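Local coordinates for putative exported protein (Bordetella parapertussis, PDB 3OCJ) that is of unknown function, but has a Rossmann-like methyltransferase fold, probably of the S-adenosylmethionine-dependent class, and holds a palmitic acid in the crystal, at residues S124-W129 with N194-Y199; L190-G195 with A222-F227. All coordinates share one frame; numbering follows the deposited sequence.

Contact 1 of 2, residues S124-W129 with N194-Y199; sequences SVPCGW and NGLNIY. With PLM (palmitic acid), chain D.
N194 meets P126 through its backbone: its carbonyl O lies 3.7 Å from CD of the proline ring. A water ties the same two loops together, accepting from N194 N at 3.0 Å and donating to P126 O at 2.7 Å, so the N-H of N194 and the carbonyl of P126 are both satisfied by one water. The amide of N194 is engaged elsewhere, its ND2 donating to S226 OG. G195, with a phi of 92°, turns the chain, a conformation that a residue with a side chain would hardly tolerate. L196 then supplies the apolar half of the contact. With CG anti to the carbonyl carbon (chi1 -78°), its branch point is set 3.5 Å from P126 CD, and CG and CD1 come up against the edge of the pyrrolidine ring. A branched leucine end suits the apolar CG-CD side of this puckered ring, which follows a cis peptide bond. I198 and Y199 turn to the palmitic acid instead. I198 CD1 packs on its C2, while Y199 OH donates to carboxylate O2 at 2.6 Å, that oxygen lying near the ring plane at the phenol edge. A backbone bond from Y199 N to L196 O closes the short 3-10 turn. The loop between strand 121-124 and helix 131-134 thus faces the loop joining strand 188-192 to helix 203-216, at the C-terminal ends of neighbouring parallel strands.

Contact 2 of 2, residues L190-G195 with A222-F227; sequences LLTSNG and ALVTSF
L191 and A222 begin a ladder of backbone hydrogen bonds between two parallel strands: L191 N donates to A222 O at 3.0 Å, V224 N to L191 O at 2.8 Å, and S193 N to V224 O at 2.9 Å. The strand axes diverge by only 10°. CA-H groups of L190, T192 and L223 add weaker contacts to the same carbonyls, and that of T225 one to S193 O.

Side-chain hydroxyls and an amide take over where the ladder ends. T225 OG1, set anti to its own N (chi1 -168°), donates to S193 O at 2.7 Å, approaching from 40° above the carbonyl plane. It also accepts from a water that donates to S193 OG as well, and S193 OG is bonded in turn to V125 O. Farther on, N194 ND2 reaches S226 OG at 2.6 Å, with the serine oxygen almost in the amide plane, which favours this rotation of the carboxamide. S226 OG shares a second water with G195 N, so small hydroxyl residues serve here to satisfy backbone groups that have left the sheet.

Apolar contacts lie on both faces. L191 and L223 run side by side, CD2 to CD1 at 3.5 Å, both touching F213 of helix 203-216. On the other face L190 CD2 rests against A222 CB at 4.0 Å, where a methyl leaves room for the leucine branch.

Neighbouring parallel strands joined through helix 203-216 form a beta-alpha-beta crossover, as in the Rossmann-like core of class I methyltransferases.

In the fold
Contacts 1 and 2 share N194 and G195, and their centres lie about 8 Å apart. Contact 2 pairs strand 188-192 with strand 221-226, and contact 1 takes up the chain just where the first of these runs out. Strand 121-124 flanks strand 188-192 on its other side, and V125 N lies 2.9 Å from T192 O, continuing that pairing up to contact 1. N197 ND2, 2.8 Å from S226 O, probably bonds the turn back to the second strand. In class I methyltransferases the cofactor usually binds along these C-terminal strand ends; here the palmitic acid carboxylate sits beside the 194-199 loop, its O1 3.9 Å from N194 OD1.

Contact 1 of 2, residues S124-W129 with N194-Y199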
loop_
_atom_site.group_PDB
_atom_site.type_symbol
_atom_site.label_atom_id
_atom_site.label_comp_id
_atom_site.label_asym_id
_atom_site.label_seq_id
_atom_site.Cartn_x
_atom_site.Cartn_y
_atom_site.Cartn_z
ATOM N N SER A 124 -0.996 13.985 0.406
ATOM C CA SER A 124 -0.942 12.536 0.466
ATOM C C SER A 124 -1.434 12.089 1.842
ATOM O O SER A 124 -0.967 12.606 2.862
ATOM C CB SER A 124 0.482 12.031 0.214
ATOM O OG SER A 124 0.538 10.611 0.289
ATOM N N VAL A 125 -2.360 11.128 1.863
ATOM C CA VAL A 125 -3.040 10.721 3.092
ATOM C C VAL A 125 -3.354 9.231 2.994
ATOM O O VAL A 125 -4.215 8.843 2.206
ATOM C CB VAL A 125 -4.396 11.470 3.256
ATOM C CG1 VAL A 125 -5.037 11.138 4.612
ATOM C CG2 VAL A 125 -4.232 12.991 3.059
ATOM N N PRO A 126 -2.660 8.374 3.770
ATOM C CA PRO A 126 -1.555 8.658 4.691
ATOM C C PRO A 126 -0.269 8.819 3.899
ATOM O O PRO A 126 -0.008 8.035 2.974
ATOM C CB PRO A 126 -1.499 7.390 5.542
ATOM C CG PRO A 126 -1.922 6.300 4.594
ATOM C CD PRO A 126 -2.928 6.924 3.658
ATOM N N CYS A 127 0.516 9.833 4.232
ATOM C CA CYS A 127 1.639 10.194 3.378
ATOM C C CYS A 127 2.826 9.244 3.431
ATOM O O CYS A 127 3.598 9.165 2.473
ATOM C CB CYS A 127 2.104 11.632 3.636
ATOM S SG CYS A 127 2.779 11.926 5.277
ATOM N N GLY A 128 2.969 8.517 4.536
ATOM C CA GLY A 128 4.162 7.709 4.732
ATOM C C GLY A 128 5.398 8.567 4.515
ATOM O O GLY A 128 5.457 9.712 4.972
ATOM N N TRP A 129 6.385 8.030 3.805
ATOM C CA TRP A 129 7.609 8.779 3.517
ATOM C C TRP A 129 7.478 9.663 2.274
ATOM O O TRP A 129 8.448 10.300 1.866
ATOM C CB TRP A 129 8.804 7.832 3.346
ATOM C CG TRP A 129 9.296 7.239 4.633
ATOM C CD1 TRP A 129 8.726 7.362 5.863
ATOM C CD2 TRP A 129 10.461 6.423 4.810
ATOM N NE1 TRP A 129 9.468 6.679 6.803
ATOM C CE2 TRP A 129 10.538 6.093 6.178
ATOM C CE3 TRP A 129 11.453 5.952 3.945
ATOM C CZ2 TRP A 129 11.565 5.309 6.703
ATOM C CZ3 TRP A 129 12.474 5.169 4.469
ATOM C CH2 TRP A 129 12.520 4.860 5.836
ATOM N N ASN A 194 -2.870 5.670 -0.561
ATOM C CA ASN A 194 -2.621 4.243 -0.732
ATOM C C ASN A 194 -2.454 3.600 0.632
ATOM O O ASN A 194 -1.793 4.153 1.501
ATOM C CB ASN A 194 -1.356 4.031 -1.573
ATOM C CG ASN A 194 -1.009 2.563 -1.757
ATOM O OD1 ASN A 194 -0.004 2.072 -1.225
ATOM N ND2 ASN A 194 -1.829 1.856 -2.497
ATOM N N GLY A 195 -3.058 2.432 0.815
ATOM C CA GLY A 195 -2.805 1.609 1.988
ATOM C C GLY A 195 -3.712 1.798 3.189
ATOM O O GLY A 195 -3.348 1.428 4.316
ATOM N N LEU A 196 -4.897 2.362 2.988
ATOM C CA LEU A 196 -5.874 2.471 4.069
ATOM C C LEU A 196 -7.090 1.602 3.819
ATOM O O LEU A 196 -7.478 0.780 4.652
ATOM C CB LEU A 196 -6.347 3.911 4.264
ATOM C CG LEU A 196 -5.446 4.880 5.011
ATOM C CD1 LEU A 196 -6.147 6.228 5.114
ATOM C CD2 LEU A 196 -5.122 4.323 6.389
ATOM N N ASN A 197 -7.722 1.807 2.665
ATOM C CA ASN A 197 -8.961 1.102 2.382
ATOM C C ASN A 197 -8.811 -0.417 2.431
ATOM O O ASN A 197 -9.729 -1.126 2.834
ATOM C CB ASN A 197 -9.570 1.564 1.042
ATOM C CG ASN A 197 -8.558 1.548 -0.109
ATOM O OD1 ASN A 197 -7.454 1.005 0.002
ATOM N ND2 ASN A 197 -8.953 2.124 -1.231
ATOM N N ILE A 198 -7.652 -0.916 1.996
ATOM C CA ILE A 198 -7.426 -2.353 1.937
ATOM C C ILE A 198 -7.349 -3.011 3.323
ATOM O O ILE A 198 -7.413 -4.232 3.425
ATOM C CB ILE A 198 -6.164 -2.701 1.138
ATOM C CG1 ILE A 198 -4.917 -2.060 1.773
ATOM C CG2 ILE A 198 -6.355 -2.274 -0.319
ATOM C CD1 ILE A 198 -3.634 -2.263 0.969
ATOM N N TYR A 199 -7.233 -2.199 4.380
ATOM C CA TYR A 199 -7.242 -2.725 5.748
ATOM C C TYR A 199 -8.600 -2.641 6.418
ATOM O O TYR A 199 -8.735 -3.087 7.552
ATOM C CB TYR A 199 -6.211 -1.996 6.622
ATOM C CG TYR A 199 -4.773 -2.241 6.219
ATOM C CD1 TYR A 199 -4.034 -3.273 6.793
ATOM C CD2 TYR A 199 -4.145 -1.444 5.272
ATOM C CE1 TYR A 199 -2.711 -3.506 6.418
ATOM C CE2 TYR A 199 -2.812 -1.668 4.905
ATOM C CZ TYR A 199 -2.109 -2.703 5.485
ATOM O OH TYR A 199 -0.794 -2.941 5.119
HETATM C C1 PLM D . 0.026 -1.833 1.968
HETATM O O1 PLM D . 0.310 -1.036 1.050
HETATM O O2 PLM D . 0.031 -1.408 3.143
HETATM C C2 PLM D . -0.311 -3.290 1.702
HETATM C C3 PLM D . -0.024 -3.732 0.266
HETATM C C4 PLM D . -0.136 -5.256 0.210
HETATM C C5 PLM D . -0.103 -5.821 -1.204
HETATM C C6 PLM D . 1.247 -5.612 -1.882
HETATM C C7 PLM D . 2.429 -5.827 -0.944
HETATM C C8 PLM D . 2.584 -7.270 -0.477
HETATM C C9 PLM D . 3.822 -7.340 0.412
HETATM C CA PLM D . 4.360 -8.753 0.578
HETATM C CB PLM D . 5.839 -8.689 0.945
HETATM C CC PLM D . 6.335 -9.988 1.558
HETATM C CD PLM D . 7.801 -9.862 1.949
HETATM C CE PLM D . 8.236 -11.106 2.717
HETATM C CF PLM D . 9.500 -10.854 3.523
HETATM C CG PLM D . 10.681 -10.464 2.648
HETATM O O HOH W 1 -0.912 7.636 0.453
#

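Contact 2 of 2, residues L190-G195 with A222-F227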
loop_
_atom_site.group_PDB
_atom_site.type_symbol
_atom_site.label_atom_id
_atom_site.label_comp_id
_atom_site.label_asym_id
_atom_site.label_seq_id
_atom_site.Cartn_x
_atom_site.Cartn_y
_atom_site.Cartn_z
ATOM N N LEU A 190 -5.109 18.179 -5.489
ATOM C CA LEU A 190 -4.841 16.781 -5.778
ATOM C C LEU A 190 -4.637 16.061 -4.458
ATOM O O LEU A 190 -3.977 16.592 -3.560
ATOM C CB LEU A 190 -3.561 16.664 -6.601
ATOM C CG LEU A 190 -3.646 16.400 -8.097
ATOM C CD1 LEU A 190 -2.247 16.482 -8.688
ATOM C CD2 LEU A 190 -4.261 15.029 -8.346
ATOM N N LEU A 191 -5.202 14.869 -4.318
ATOM C CA LEU A 191 -5.006 14.080 -3.101
ATOM C C LEU A 191 -4.701 12.655 -3.524
ATOM O O LEU A 191 -5.401 12.087 -4.366
ATOM C CB LEU A 191 -6.252 14.130 -2.200
ATOM C CG LEU A 191 -6.098 13.515 -0.796
ATOM C CD1 LEU A 191 -7.030 14.154 0.238
ATOM C CD2 LEU A 191 -6.284 11.995 -0.806
ATOM N N THR A 192 -3.634 12.091 -2.977
ATOM C CA THR A 192 -3.301 10.707 -3.243
ATOM C C THR A 192 -3.368 9.877 -1.947
ATOM O O THR A 192 -3.006 10.356 -0.864
ATOM C CB THR A 192 -1.928 10.599 -3.934
ATOM O OG1 THR A 192 -1.654 9.232 -4.256
ATOM C CG2 THR A 192 -0.832 11.171 -3.046
ATOM N N SER A 193 -3.853 8.644 -2.070
ATOM C CA SER A 193 -4.023 7.760 -0.927
ATOM C C SER A 193 -3.754 6.315 -1.312
ATOM O O SER A 193 -4.345 5.799 -2.260
ATOM C CB SER A 193 -5.446 7.876 -0.370
ATOM O OG SER A 193 -5.610 7.042 0.774
ATOM N N ASN A 194 -2.870 5.670 -0.561
ATOM C CA ASN A 194 -2.621 4.243 -0.732
ATOM C C ASN A 194 -2.454 3.600 0.632
ATOM O O ASN A 194 -1.793 4.153 1.501
ATOM C CB ASN A 194 -1.356 4.031 -1.573
ATOM C CG ASN A 194 -1.009 2.563 -1.757
ATOM O OD1 ASN A 194 -0.004 2.072 -1.225
ATOM N ND2 ASN A 194 -1.829 1.856 -2.497
ATOM N N GLY A 195 -3.058 2.432 0.815
ATOM C CA GLY A 195 -2.805 1.609 1.988
ATOM C C GLY A 195 -3.712 1.798 3.189
ATOM O O GLY A 195 -3.348 1.428 4.316
ATOM N N ALA A 222 -8.766 16.325 -8.027
ATOM C CA ALA A 222 -8.758 14.895 -8.303
ATOM C C ALA A 222 -8.159 14.087 -7.171
ATOM O O ALA A 222 -7.261 14.555 -6.462
ATOM C CB ALA A 222 -7.995 14.601 -9.605
ATOM N N LEU A 223 -8.680 12.871 -7.034
ATOM C CA LEU A 223 -8.179 11.865 -6.107
ATOM C C LEU A 223 -7.468 10.775 -6.891
ATOM O O LEU A 223 -7.990 10.296 -7.894
ATOM C CB LEU A 223 -9.349 11.237 -5.346
ATOM C CG LEU A 223 -9.053 9.991 -4.507
ATOM C CD1 LEU A 223 -8.159 10.317 -3.304
ATOM C CD2 LEU A 223 -10.369 9.373 -4.055
ATOM N N VAL A 224 -6.289 10.373 -6.428
ATOM C CA VAL A 224 -5.596 9.211 -6.965
ATOM C C VAL A 224 -5.498 8.189 -5.847
ATOM O O VAL A 224 -4.834 8.420 -4.837
ATOM C CB VAL A 224 -4.190 9.570 -7.469
ATOM C CG1 VAL A 224 -3.446 8.325 -7.964
ATOM C CG2 VAL A 224 -4.269 10.633 -8.569
ATOM N N THR A 225 -6.184 7.064 -5.989
ATOM C CA THR A 225 -6.086 6.033 -4.968
ATOM C C THR A 225 -6.005 4.650 -5.617
ATOM O O THR A 225 -5.736 4.542 -6.820
ATOM C CB THR A 225 -7.203 6.171 -3.892
ATOM O OG1 THR A 225 -6.925 5.324 -2.768
ATOM C CG2 THR A 225 -8.589 5.877 -4.443
ATOM N N SER A 226 -6.197 3.605 -4.825
ATOM C CA SER A 226 -5.925 2.250 -5.272
ATOM C C SER A 226 -6.741 1.275 -4.452
ATOM O O SER A 226 -7.296 1.628 -3.415
ATOM C CB SER A 226 -4.459 1.914 -5.072
ATOM O OG SER A 226 -4.156 1.995 -3.680
ATOM N N PHE A 227 -6.817 0.036 -4.908
ATOM C CA PHE A 227 -7.492 -0.992 -4.132
ATOM C C PHE A 227 -7.014 -2.357 -4.577
ATOM O O PHE A 227 -6.728 -2.558 -5.758
ATOM C CB PHE A 227 -9.024 -0.876 -4.285
ATOM C CG PHE A 227 -9.498 -0.884 -5.719
ATOM C CD1 PHE A 227 -10.091 -2.007 -6.257
ATOM C CD2 PHE A 227 -9.336 0.245 -6.512
ATOM C CE1 PHE A 227 -10.538 -2.003 -7.570
ATOM C CE2 PHE A 227 -9.769 0.250 -7.829
ATOM C CZ PHE A 227 -10.359 -0.877 -8.358
HETATM O O HOH W 2 -7.866 5.444 -0.080
HETATM O O HOH W 3 -5.137 1.812 -1.066
#